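PDB 6I9A: Lys-gingipain catalytic subunit from Porphyromonas gingivalis, which cleaves proteins as a secreted cysteine endopeptidase with a strong preference for lysine in the P1 position, the chain here comprising the catalytic subunit. Local coordinates for residues 18-23 with 81-86; 25-30 with 128-133; 149-154 with 185-190; 203-208 with 234-239. All coordinates share one frame; numbering follows the deposited sequence.

Contact 1: residues 18-23 with 81-86; sequences VVAGAK and ALVGDT. With CA (calcium ion), chain H.
Val-19 and Val-83 are joined by the central backbone bond between two neighbouring strands: the N of Val-83 donates to the O of Val-19 over 2.9 Å. Val-19 N reaches Ala-81 O and Gly-21 N reaches Val-83 O on either side of it. The N-to-C directions of the short strands differ by 12°, which identifies a parallel pair.

Packing is tightest on the face carrying Val-18, Ala-20, Ala-81 and Val-83. There Ala-20 CB sits 3.6 Å from Val-83 CB. Val-83 has CG1 anti to the backbone N (chi1 -178°), which places CG2 on the side of Val-18, where it meets Val-18 CG1 at 4.1 Å. Helix 25-37 covers this face through Leu-28 and Trp-31. The reverse face is more sparsely joined, with Val-19 CB 4.3 Å from Leu-82 CD2.

Strands 14-20 and 79-83 are the two inner members of a four-stranded parallel sheet in the family C25 catalytic region, and Ala-20 continues the bonding outward to strand 40-46.

Beyond Val-83 the segments part. At the phi of Gly-84, 133°, a CB would collide with the preceding carbonyl O, which suits glycine as the chain turns away to Asp-85, whose OD1 and OD2 both bind calcium at 2.5 Å. Three waters share that ion, Phe-254 O and Glu-263 contribute to the site, and Arg-267 NH2 is hydrogen-bonded to Asp-85 OD2. Thr-86 N donates to Asp-85 OD1 on its anti side but well out of the carboxylate plane, while Thr-86 OG1 lies 2.8 Å from water 1, itself a calcium ligand.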
loop_
_atom_site.group_PDB
_atom_site.type_symbol
_atom_site.label_atom_id
_atom_site.label_comp_id
_atom_site.label_asym_id
_atom_site.label_seq_id
_atom_site.Cartn_x
_atom_site.Cartn_y
_atom_site.Cartn_z
ATOM N N VAL A 18 3.163 15.032 -0.773
ATOM C CA VAL A 18 3.116 14.756 0.642
ATOM C C VAL A 18 2.519 15.933 1.359
ATOM O O VAL A 18 2.993 17.072 1.183
ATOM C CB VAL A 18 4.531 14.445 1.206
ATOM C CG1 VAL A 18 4.478 14.148 2.709
ATOM C CG2 VAL A 18 5.210 13.319 0.423
ATOM N N VAL A 19 1.471 15.724 2.150
ATOM C CA VAL A 19 0.914 16.780 3.026
ATOM C C VAL A 19 0.989 16.281 4.448
ATOM O O VAL A 19 0.440 15.217 4.754
ATOM C CB VAL A 19 -0.540 17.112 2.623
ATOM C CG1 VAL A 19 -1.124 18.142 3.595
ATOM C CG2 VAL A 19 -0.615 17.590 1.157
ATOM N N ALA A 20 1.775 16.975 5.273
ATOM C CA ALA A 20 2.105 16.508 6.586
ATOM C C ALA A 20 1.827 17.533 7.655
ATOM O O ALA A 20 2.068 18.742 7.473
ATOM C CB ALA A 20 3.577 16.132 6.630
ATOM N N GLY A 21 1.506 17.054 8.847
ATOM C CA GLY A 21 1.434 17.955 9.976
ATOM C C GLY A 21 2.821 18.518 10.208
ATOM O O GLY A 21 3.850 17.814 10.130
ATOM N N ALA A 22 2.864 19.797 10.573
ATOM C CA ALA A 22 4.130 20.493 10.785
ATOM C C ALA A 22 5.032 19.846 11.839
ATOM O O ALA A 22 6.263 19.983 11.752
ATOM C CB ALA A 22 3.832 21.947 11.146
ATOM N N LYS A 23 4.470 19.138 12.847
ATOM C CA LYS A 23 5.308 18.561 13.901
ATOM C C LYS A 23 6.159 17.392 13.417
ATOM O O LYS A 23 7.064 16.933 14.111
ATOM C CB LYS A 23 4.441 18.070 15.052
ATOM C CG LYS A 23 3.743 19.222 15.751
ATOM C CD LYS A 23 2.873 18.772 16.890
ATOM C CE LYS A 23 2.219 20.014 17.460
ATOM N NZ LYS A 23 1.173 19.677 18.446
ATOM N N ALA A 81 0.457 11.217 -0.012
ATOM C CA ALA A 81 0.801 10.759 1.323
ATOM C C ALA A 81 0.338 11.778 2.349
ATOM O O ALA A 81 0.777 12.927 2.333
ATOM C CB ALA A 81 2.300 10.569 1.440
ATOM N N LEU A 82 -0.594 11.395 3.208
ATOM C CA LEU A 82 -1.089 12.227 4.302
ATOM C C LEU A 82 -0.371 11.786 5.543
ATOM O O LEU A 82 -0.375 10.596 5.884
ATOM C CB LEU A 82 -2.622 12.052 4.458
ATOM C CG LEU A 82 -3.432 12.279 3.199
ATOM C CD1 LEU A 82 -4.914 11.952 3.468
ATOM C CD2 LEU A 82 -3.284 13.750 2.719
ATOM N N VAL A 83 0.309 12.709 6.227
ATOM C CA VAL A 83 1.105 12.368 7.405
ATOM C C VAL A 83 0.525 13.069 8.628
ATOM O O VAL A 83 0.574 14.303 8.720
ATOM C CB VAL A 83 2.594 12.724 7.191
ATOM C CG1 VAL A 83 3.406 12.312 8.408
ATOM C CG2 VAL A 83 3.107 12.060 5.917
ATOM N N GLY A 84 -0.026 12.278 9.528
ATOM C CA GLY A 84 -0.686 12.787 10.720
ATOM C C GLY A 84 -2.034 12.140 10.946
ATOM O O GLY A 84 -2.599 11.492 10.053
ATOM N N ASP A 85 -2.517 12.309 12.157
ATOM C CA ASP A 85 -3.829 11.847 12.557
ATOM C C ASP A 85 -4.854 12.992 12.284
ATOM O O ASP A 85 -4.538 14.014 11.680
ATOM C CB ASP A 85 -3.794 11.371 14.019
ATOM C CG ASP A 85 -4.893 10.388 14.444
ATOM O OD1 ASP A 85 -5.942 10.286 13.733
ATOM O OD2 ASP A 85 -4.707 9.697 15.469
ATOM N N THR A 86 -6.082 12.776 12.732
ATOM C CA THR A 86 -7.210 13.683 12.427
ATOM C C THR A 86 -7.127 14.993 13.165
ATOM O O THR A 86 -7.833 15.920 12.790
ATOM C CB THR A 86 -8.551 12.973 12.662
ATOM O OG1 THR A 86 -8.621 12.550 14.016
ATOM C CG2 THR A 86 -8.730 11.773 11.706
HETATM CA CA CA H . -6.850 8.426 15.135
HETATM O O HOH W 1 -8.005 10.450 15.827
HETATM O O HOH W 2 -8.708 7.208 16.169
HETATM O O HOH W 3 -6.204 8.117 17.388
#

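Contact 2: residues 25-30 with 128-133; sequences KEALKP and ELTNII
Ile-133 of helix 128-133 reaches across to the backbone of helix 25-30, and its terminal methyl does the touching. CB points toward the other helix. From it CG1 leaves anti to the carbonyl carbon (chi1 -68°). The chain then extends (chi2 168°) and carries CD1 to 3.2 Å from Ala-27 O, a close approach of a methyl to a carbonyl. The same CD1 lies 4.0 Å from Leu-28 CA.

One turn earlier Leu-129 CD2 touches two residues: Leu-28 CD1 at 4.0 Å, the two side chains meeting at a slant, and Ala-27 CB at 4.1 Å. Ala-27 CB also lies 3.6 Å from Thr-130 OG1. At the partly exposed margin a water donates to Ala-27 O and is hydrogen-bonded to Thr-130 OG1, bridging the helices; that hydroxyl is also bonded to Pro-126 O.

The short axes approach to 9.0 Å and differ by only 6°, and Leu-28 and Leu-129 both rest on Val-83 of strand 79-83. The two nearly parallel helices thus form one helical layer against the four-stranded parallel sheet, consistent with the alpha/beta architecture of clan CD peptidases.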
loop_
_atom_site.group_PDB
_atom_site.type_symbol
_atom_site.label_atom_id
_atom_site.label_comp_id
_atom_site.label_asym_id
_atom_site.label_seq_id
_atom_site.Cartn_x
_atom_site.Cartn_y
_atom_site.Cartn_z
ATOM N N LYS A 25 8.155 17.155 10.614
ATOM C CA LYS A 25 9.216 17.414 9.656
ATOM C C LYS A 25 10.510 16.613 9.944
ATOM O O LYS A 25 11.043 15.979 9.039
ATOM C CB LYS A 25 9.479 18.927 9.639
ATOM C CG LYS A 25 10.412 19.391 8.535
ATOM C CD LYS A 25 10.387 20.919 8.398
ATOM C CE LYS A 25 11.305 21.394 7.295
ATOM N NZ LYS A 25 10.916 20.867 5.949
ATOM N N GLU A 26 11.004 16.619 11.172
ATOM C CA GLU A 26 12.263 15.927 11.424
ATOM C C GLU A 26 12.119 14.415 11.308
ATOM O O GLU A 26 12.955 13.764 10.679
ATOM C CB GLU A 26 12.731 16.322 12.819
ATOM C CG GLU A 26 14.005 15.637 13.279
ATOM C CD GLU A 26 14.443 16.041 14.678
ATOM O OE1 GLU A 26 13.615 16.571 15.456
ATOM O OE2 GLU A 26 15.630 15.818 14.997
ATOM N N ALA A 27 11.040 13.860 11.893
ATOM C CA ALA A 27 10.837 12.415 11.843
ATOM C C ALA A 27 10.619 11.910 10.410
ATOM O O ALA A 27 10.976 10.774 10.093
ATOM C CB ALA A 27 9.653 12.014 12.733
ATOM N N LEU A 28 10.020 12.735 9.565
ATOM C CA LEU A 28 9.712 12.293 8.209
ATOM C C LEU A 28 10.956 12.239 7.324
ATOM O O LEU A 28 10.964 11.520 6.316
ATOM C CB LEU A 28 8.695 13.291 7.621
ATOM C CG LEU A 28 7.876 12.912 6.409
ATOM C CD1 LEU A 28 7.171 11.589 6.574
ATOM C CD2 LEU A 28 6.909 14.044 6.074
ATOM N N LYS A 29 12.004 13.018 7.652
ATOM C CA LYS A 29 13.158 13.121 6.748
ATOM C C LYS A 29 13.743 11.764 6.266
ATOM O O LYS A 29 13.978 11.659 5.065
ATOM C CB LYS A 29 14.267 13.987 7.373
ATOM C CG LYS A 29 15.284 14.376 6.297
ATOM C CD LYS A 29 16.066 15.650 6.556
ATOM C CE LYS A 29 17.304 15.701 5.667
ATOM N NZ LYS A 29 17.014 15.546 4.204
ATOM N N PRO A 30 14.003 10.743 7.107
ATOM C CA PRO A 30 14.618 9.517 6.569
ATOM C C PRO A 30 13.721 8.812 5.558
ATOM O O PRO A 30 14.200 8.163 4.617
ATOM C CB PRO A 30 14.853 8.633 7.805
ATOM C CG PRO A 30 14.809 9.568 8.969
ATOM C CD PRO A 30 13.911 10.703 8.588
ATOM N N GLU A 128 6.044 7.832 17.056
ATOM C CA GLU A 128 5.203 6.845 16.374
ATOM C C GLU A 128 5.416 6.891 14.872
ATOM O O GLU A 128 5.393 5.856 14.221
ATOM C CB GLU A 128 3.720 7.050 16.668
ATOM C CG GLU A 128 3.374 6.589 18.072
ATOM C CD GLU A 128 1.944 6.814 18.428
ATOM O OE1 GLU A 128 1.239 7.532 17.684
ATOM O OE2 GLU A 128 1.525 6.256 19.464
ATOM N N LEU A 129 5.613 8.084 14.302
ATOM C CA LEU A 129 5.909 8.149 12.867
ATOM C C LEU A 129 7.228 7.441 12.555
ATOM O O LEU A 129 7.305 6.668 11.599
ATOM C CB LEU A 129 5.928 9.604 12.358
ATOM C CG LEU A 129 6.199 9.717 10.872
ATOM C CD1 LEU A 129 5.135 9.037 10.012
ATOM C CD2 LEU A 129 6.328 11.170 10.472
ATOM N N THR A 130 8.259 7.663 13.403
ATOM C CA THR A 130 9.508 6.947 13.218
ATOM C C THR A 130 9.296 5.445 13.289
ATOM O O THR A 130 9.934 4.695 12.535
ATOM C CB THR A 130 10.495 7.427 14.267
ATOM O OG1 THR A 130 10.774 8.804 13.967
ATOM C CG2 THR A 130 11.797 6.600 14.278
ATOM N N ASN A 131 8.401 4.980 14.182
ATOM C CA ASN A 131 8.153 3.539 14.271
ATOM C C ASN A 131 7.686 2.996 12.932
ATOM O O ASN A 131 8.084 1.922 12.485
ATOM C CB ASN A 131 7.089 3.259 15.300
ATOM C CG ASN A 131 7.531 3.504 16.701
ATOM O OD1 ASN A 131 8.739 3.654 16.981
ATOM N ND2 ASN A 131 6.593 3.557 17.642
ATOM N N ILE A 132 6.746 3.720 12.293
ATOM C CA ILE A 132 6.227 3.255 10.995
ATOM C C ILE A 132 7.341 3.258 9.977
ATOM O O ILE A 132 7.529 2.296 9.223
ATOM C CB ILE A 132 5.083 4.166 10.503
ATOM C CG1 ILE A 132 3.935 4.239 11.527
ATOM C CG2 ILE A 132 4.581 3.677 9.114
ATOM C CD1 ILE A 132 2.854 5.266 11.165
ATOM N N ILE A 133 8.067 4.407 9.912
ATOM C CA ILE A 133 9.123 4.548 8.896
ATOM C C ILE A 133 10.183 3.482 9.030
ATOM O O ILE A 133 10.665 2.947 8.026
ATOM C CB ILE A 133 9.732 5.967 9.029
ATOM C CG1 ILE A 133 8.694 6.991 8.602
ATOM C CG2 ILE A 133 11.053 6.091 8.214
ATOM C CD1 ILE A 133 9.079 8.431 8.959
HETATM O O HOH W 4 12.308 8.989 11.728
#

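Contact 3: residues 149-154 with 185-190; sequences YLEKVL and GYTDVY
The beta-alpha-beta unit formed by strand 152-157, helix 163-178 and strand 188-192 sets Val-153 opposite Val-189 in parallel pairing, bonded to the flanking Asp-188 and Tyr-190. Val-153 N donates to Asp-188 O (3.0 Å), and Tyr-190 N donates to Val-153 O at 2.9 Å. Where the strands begin, Glu-151 O receives two weak bonds, from Thr-187 N and Asp-188 N.

Val-153 divides its methyls between two partners. With chi1 at -58°, CG1 stands anti to the carbonyl carbon and meets Tyr-186 CE1 at 3.5 Å, the side chains crossing at about a right angle; CG2 instead lies alongside Val-189 CG1. Glu-151 O comes to the edge of the Tyr-186 ring, near its plane.

Strand 188-192 is outermost in the six-stranded mixed sheet of the catalytic region, and strand 152-157 bonds onward to strand 210-214, so the pair forms one edge of that sheet.

On the face opposite Val-153, Lys-152 runs extended beside Asp-188, pointing the same way. In the conformer given, one of two, its CE is 3.5 Å from Asp-188 OD1, but NZ remains 4.4 Å from that oxygen, too long for a salt bridge; the approach of the charges is therefore tentative. OD1 instead accepts a hydrogen bond from Thr-187 OG1. Tyr-190 CB packs against Leu-154 CD1 at 3.9 Å, and its ring stacks with His-203.

Water also joins the segments: one molecule donates to Glu-151 OE1 and Gly-185 O, while another donates to Glu-151 OE2 and Thr-187 OG1.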
loop_
_atom_site.group_PDB
_atom_site.type_symbol
_atom_site.label_atom_id
_atom_site.label_comp_id
_atom_site.label_asym_id
_atom_site.label_seq_id
_atom_site.Cartn_x
_atom_site.Cartn_y
_atom_site.Cartn_z
ATOM N N TYR A 149 10.759 -15.336 6.491
ATOM C CA TYR A 149 9.404 -14.969 6.944
ATOM C C TYR A 149 8.574 -14.522 5.731
ATOM O O TYR A 149 7.347 -14.554 5.788
ATOM C CB TYR A 149 9.418 -13.947 8.077
ATOM C CG TYR A 149 9.287 -12.500 7.647
ATOM C CD1 TYR A 149 10.380 -11.792 7.138
ATOM C CD2 TYR A 149 8.070 -11.842 7.735
ATOM C CE1 TYR A 149 10.255 -10.473 6.732
ATOM C CE2 TYR A 149 7.925 -10.527 7.324
ATOM C CZ TYR A 149 9.024 -9.838 6.836
ATOM O OH TYR A 149 8.944 -8.530 6.410
ATOM N N LEU A 150 9.228 -14.012 4.695
ATOM C CA LEU A 150 8.537 -13.518 3.503
ATOM C C LEU A 150 7.817 -14.657 2.771
ATOM O O LEU A 150 6.898 -14.409 1.967
ATOM C CB LEU A 150 9.546 -12.860 2.562
ATOM C CG LEU A 150 10.176 -11.590 3.092
ATOM C CD1 LEU A 150 11.237 -11.066 2.153
ATOM C CD2 LEU A 150 9.122 -10.493 3.319
ATOM N N GLU A 151 8.161 -15.921 3.071
ATOM C CA GLU A 151 7.594 -17.095 2.417
ATOM C C GLU A 151 6.393 -17.638 3.191
ATOM O O GLU A 151 5.940 -18.762 2.901
ATOM C CB GLU A 151 8.671 -18.184 2.260
ATOM C CG GLU A 151 9.878 -17.643 1.466
ATOM C CD GLU A 151 11.015 -18.652 1.388
ATOM O OE1 GLU A 151 11.401 -19.021 0.257
ATOM O OE2 GLU A 151 11.514 -19.086 2.465
ATOM N N LYS A 152 5.858 -16.853 4.121
ATOM C CA LYS A 152 4.800 -17.326 5.020
ATOM C C LYS A 152 3.674 -16.312 5.083
ATOM O O LYS A 152 3.935 -15.100 5.046
ATOM C CB LYS A 152 5.399 -17.551 6.420
ATOM C CG LYS A 152 6.715 -18.357 6.369
ATOM C CD LYS A 152 7.243 -18.665 7.752
ATOM C CE LYS A 152 8.595 -19.350 7.674
ATOM N NZ LYS A 152 9.208 -19.459 9.014
ATOM N N VAL A 153 2.426 -16.791 5.207
ATOM C CA VAL A 153 1.259 -15.905 5.283
ATOM C C VAL A 153 0.292 -16.480 6.293
ATOM O O VAL A 153 0.361 -17.681 6.628
ATOM C CB VAL A 153 0.544 -15.675 3.920
ATOM C CG1 VAL A 153 1.493 -15.087 2.884
ATOM C CG2 VAL A 153 -0.123 -16.945 3.391
ATOM N N LEU A 154 -0.632 -15.617 6.765
ATOM C CA LEU A 154 -1.717 -15.993 7.674
ATOM C C LEU A 154 -3.032 -15.545 7.051
ATOM O O LEU A 154 -3.228 -14.369 6.747
ATOM C CB LEU A 154 -1.517 -15.328 9.027
ATOM C CG LEU A 154 -2.657 -15.557 10.052
ATOM C CD1 LEU A 154 -2.855 -17.040 10.393
ATOM C CD2 LEU A 154 -2.425 -14.721 11.286
ATOM N N GLY A 185 5.840 -20.157 -4.169
ATOM C CA GLY A 185 6.964 -19.967 -3.251
ATOM C C GLY A 185 6.639 -19.863 -1.785
ATOM O O GLY A 185 7.566 -19.671 -0.999
ATOM N N TYR A 186 5.385 -19.998 -1.386
ATOM C CA TYR A 186 5.034 -19.912 0.027
ATOM C C TYR A 186 5.209 -21.252 0.691
ATOM O O TYR A 186 4.543 -22.233 0.301
ATOM C CB TYR A 186 3.590 -19.410 0.216
ATOM C CG TYR A 186 3.462 -17.973 -0.231
ATOM C CD1 TYR A 186 3.800 -16.927 0.624
ATOM C CD2 TYR A 186 2.924 -17.651 -1.473
ATOM C CE1 TYR A 186 3.670 -15.590 0.225
ATOM C CE2 TYR A 186 2.772 -16.324 -1.869
ATOM C CZ TYR A 186 3.106 -15.300 -0.997
ATOM O OH TYR A 186 2.924 -13.991 -1.403
ATOM N N THR A 187 6.126 -21.309 1.648
ATOM C CA THR A 187 6.431 -22.543 2.368
ATOM C C THR A 187 5.454 -22.819 3.492
ATOM O O THR A 187 5.340 -23.969 3.924
ATOM C CB THR A 187 7.860 -22.445 2.981
ATOM O OG1 THR A 187 7.919 -21.331 3.874
ATOM C CG2 THR A 187 8.935 -22.289 1.895
ATOM N N ASP A 188 4.799 -21.780 4.026
ATOM C CA ASP A 188 3.903 -21.920 5.172
ATOM C C ASP A 188 2.705 -21.021 4.975
ATOM O O ASP A 188 2.825 -19.788 5.032
ATOM C CB ASP A 188 4.637 -21.554 6.460
ATOM C CG ASP A 188 5.847 -22.429 6.715
ATOM O OD1 ASP A 188 6.947 -22.085 6.244
ATOM O OD2 ASP A 188 5.681 -23.516 7.310
ATOM N N VAL A 189 1.572 -21.621 4.689
ATOM C CA VAL A 189 0.333 -20.913 4.454
ATOM C C VAL A 189 -0.541 -21.246 5.651
ATOM O O VAL A 189 -1.290 -22.237 5.655
ATOM C CB VAL A 189 -0.272 -21.252 3.099
ATOM C CG1 VAL A 189 -1.594 -20.511 2.913
ATOM C CG2 VAL A 189 0.698 -20.911 1.968
ATOM N N TYR A 190 -0.387 -20.472 6.723
ATOM C CA TYR A 190 -1.160 -20.719 7.945
ATOM C C TYR A 190 -2.575 -20.275 7.658
ATOM O O TYR A 190 -2.791 -19.124 7.282
ATOM C CB TYR A 190 -0.577 -19.940 9.112
ATOM C CG TYR A 190 0.909 -20.116 9.338
ATOM C CD1 TYR A 190 1.440 -21.336 9.756
ATOM C CD2 TYR A 190 1.780 -19.039 9.192
ATOM C CE1 TYR A 190 2.808 -21.473 10.015
ATOM C CE2 TYR A 190 3.123 -19.147 9.492
ATOM C CZ TYR A 190 3.633 -20.366 9.878
ATOM O OH TYR A 190 4.978 -20.426 10.204
HETATM O O HOH W 5 9.806 -18.324 -1.838
HETATM O O HOH W 6 10.398 -20.345 4.634
#

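Contact 4: residues 203-208 with 234-239; sequences HLNTGV and ALTNKD
The flat amide of Asn-205 has Thr-236 over one face and Leu-235 on the other. Thr-236 N donates to Asn-205 OD1 at 2.8 Å, with the donor standing 35° out of the carbonyl plane and therefore not on a lone pair. The N-H...O angle is 150°. On the same side Thr-236 OG1 stands over Asn-205 CG at 3.4 Å, and it is 3.3 Å from Asn-205 CB. Leu-235 CD2 approaches OD1 of Asn-205 from the opposite side, at 3.3 Å, while Leu-235 CA lies near the amide plane beyond that oxygen, 3.2 Å from OD1. The other end of the amide, ND2, is hydrogen-bonded to a glycerol molecule that probably came from the crystallisation liquor.

A second amide, that of Asn-237, is held by partners beyond the two segments, ND2 donating to Lys-240 O and OD1 accepting from Gly-272 N. Across the contact it is Asn-237 CB that touches, at 3.1 Å from Leu-204 O.

Beside these polar groups, Leu-204 CB packs on Leu-235 CD2 at 3.7 Å, and Leu-204 also touches Phe-242 and Leu-154 of the sheet. A water lies within bonding distance of both Asn-205 O and Thr-236 O, but it can satisfy only some of the acceptors round it, so its donation to both carbonyls is not certain.

Gly-207, with phi 134°, takes the chain out of helix 202-206, and Asn-237 is the centre of an inverse gamma turn. The contact thus joins a helix C terminus, through an asparagine side chain accepting a backbone N-H, to the irregular loop that leads into strand 242-247, an inner strand of the six-stranded sheet in the peptidase region.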
loop_
_atom_site.group_PDB
_atom_site.type_symbol
_atom_site.label_atom_id
_atom_site.label_comp_id
_atom_site.label_asym_id
_atom_site.label_seq_id
_atom_site.Cartn_x
_atom_site.Cartn_y
_atom_site.Cartn_z
ATOM N N HIS A 203 1.337 -16.911 14.685
ATOM C CA HIS A 203 2.110 -16.774 13.447
ATOM C C HIS A 203 2.482 -15.312 13.163
ATOM O O HIS A 203 3.479 -15.066 12.477
ATOM C CB HIS A 203 1.322 -17.380 12.276
ATOM C CG HIS A 203 0.816 -18.758 12.593
ATOM N ND1 HIS A 203 1.664 -19.807 12.872
ATOM C CD2 HIS A 203 -0.457 -19.206 12.666
ATOM C CE1 HIS A 203 0.881 -20.851 13.109
ATOM N NE2 HIS A 203 -0.403 -20.532 13.000
ATOM N N LEU A 204 1.739 -14.351 13.737
ATOM C CA LEU A 204 2.153 -12.961 13.571
ATOM C C LEU A 204 3.448 -12.676 14.297
ATOM O O LEU A 204 4.221 -11.828 13.861
ATOM C CB LEU A 204 1.081 -12.027 14.150
ATOM C CG LEU A 204 -0.304 -12.062 13.460
ATOM C CD1 LEU A 204 -1.205 -11.059 14.139
ATOM C CD2 LEU A 204 -0.198 -11.751 11.953
ATOM N N ASN A 205 3.722 -13.431 15.368
ATOM C CA ASN A 205 4.960 -13.281 16.120
ATOM C C ASN A 205 6.112 -13.975 15.438
ATOM O O ASN A 205 7.214 -13.416 15.346
ATOM C CB ASN A 205 4.786 -13.880 17.509
ATOM C CG ASN A 205 3.879 -13.103 18.382
ATOM O OD1 ASN A 205 3.899 -11.866 18.393
ATOM N ND2 ASN A 205 3.052 -13.810 19.129
ATOM N N THR A 206 5.902 -15.212 14.967
ATOM C CA THR A 206 7.010 -15.986 14.413
ATOM C C THR A 206 7.408 -15.490 13.037
ATOM O O THR A 206 8.586 -15.616 12.667
ATOM C CB THR A 206 6.698 -17.483 14.391
ATOM O OG1 THR A 206 5.531 -17.673 13.600
ATOM C CG2 THR A 206 6.480 -18.060 15.793
ATOM N N GLY A 207 6.463 -14.942 12.286
ATOM C CA GLY A 207 6.783 -14.273 11.033
ATOM C C GLY A 207 5.886 -14.662 9.894
ATOM O O GLY A 207 5.847 -15.816 9.461
ATOM N N VAL A 208 5.194 -13.641 9.374
ATOM C CA VAL A 208 4.449 -13.747 8.126
ATOM C C VAL A 208 4.646 -12.435 7.368
ATOM O O VAL A 208 4.842 -11.377 7.978
ATOM C CB VAL A 208 2.936 -14.013 8.326
ATOM C CG1 VAL A 208 2.691 -15.414 8.888
ATOM C CG2 VAL A 208 2.281 -12.936 9.192
ATOM N N ALA A 234 1.767 -6.250 22.210
ATOM C CA ALA A 234 2.569 -7.334 22.761
ATOM C C ALA A 234 3.121 -8.275 21.686
ATOM O O ALA A 234 3.741 -9.269 22.050
ATOM C CB ALA A 234 1.714 -8.128 23.751
ATOM N N LEU A 235 2.949 -7.970 20.362
ATOM C CA LEU A 235 3.568 -8.779 19.315
ATOM C C LEU A 235 5.104 -8.774 19.467
ATOM O O LEU A 235 5.684 -7.822 20.015
ATOM C CB LEU A 235 3.186 -8.240 17.935
ATOM C CG LEU A 235 1.726 -8.494 17.543
ATOM C CD1 LEU A 235 1.419 -7.676 16.284
ATOM C CD2 LEU A 235 1.496 -9.980 17.232
ATOM N N THR A 236 5.742 -9.815 18.950
ATOM C CA THR A 236 7.186 -9.965 19.117
ATOM C C THR A 236 7.894 -10.099 17.777
ATOM O O THR A 236 9.061 -10.533 17.740
ATOM C CB THR A 236 7.474 -11.226 19.993
ATOM O OG1 THR A 236 7.074 -12.358 19.250
ATOM C CG2 THR A 236 6.795 -11.184 21.346
ATOM N N ASN A 237 7.253 -9.705 16.644
ATOM C CA ASN A 237 7.804 -9.936 15.313
ATOM C C ASN A 237 8.828 -8.877 14.895
ATOM O O ASN A 237 8.739 -8.270 13.825
ATOM C CB ASN A 237 6.667 -10.000 14.266
ATOM C CG ASN A 237 5.780 -8.791 14.176
ATOM O OD1 ASN A 237 5.263 -8.296 15.185
ATOM N ND2 ASN A 237 5.626 -8.257 12.969
ATOM N N LYS A 238 9.847 -8.684 15.745
ATOM C CA LYS A 238 10.928 -7.772 15.412
ATOM C C LYS A 238 11.535 -8.216 14.106
ATOM O O LYS A 238 11.790 -9.404 13.884
ATOM C CB LYS A 238 11.961 -7.698 16.554
ATOM C CG LYS A 238 13.159 -6.783 16.224
ATOM C CD LYS A 238 14.078 -6.570 17.420
ATOM C CE LYS A 238 15.377 -5.917 16.999
ATOM N NZ LYS A 238 16.301 -5.731 18.142
ATOM N N ASP A 239 11.746 -7.236 13.195
ATOM C CA ASP A 239 12.354 -7.415 11.892
ATOM C C ASP A 239 11.528 -8.279 10.945
ATOM O O ASP A 239 12.031 -8.675 9.903
ATOM C CB ASP A 239 13.775 -7.996 12.025
ATOM C CG ASP A 239 14.793 -7.146 12.764
ATOM O OD1 ASP A 239 14.588 -5.937 12.897
ATOM O OD2 ASP A 239 15.780 -7.711 13.258
HETATM O O HOH W 7 9.609 -13.255 16.878
#

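From the N terminus, strand 14-20 leads directly into helix 25-37. Contact 1 closes the first long excursion when strand 79-83 returns beside strand 14-20; contact 2 crosses it, opening at 25-30 before 81-86 is reached and closing at 128-133. The two meet where Ala-20 touches Leu-28, uniting the four-stranded sheet with its helical layer. After helix 126-141 the chain enters the six-stranded sheet. Contact 3 closes the 149-190 crossover, and contact 4 follows in series, closing the 203-239 excursion. These two touch, with the Tyr-149 ring against the backbone of Val-208. Centres of contacts 1 and 3 lie about 34 Å apart, on opposite sides of the chain's centre.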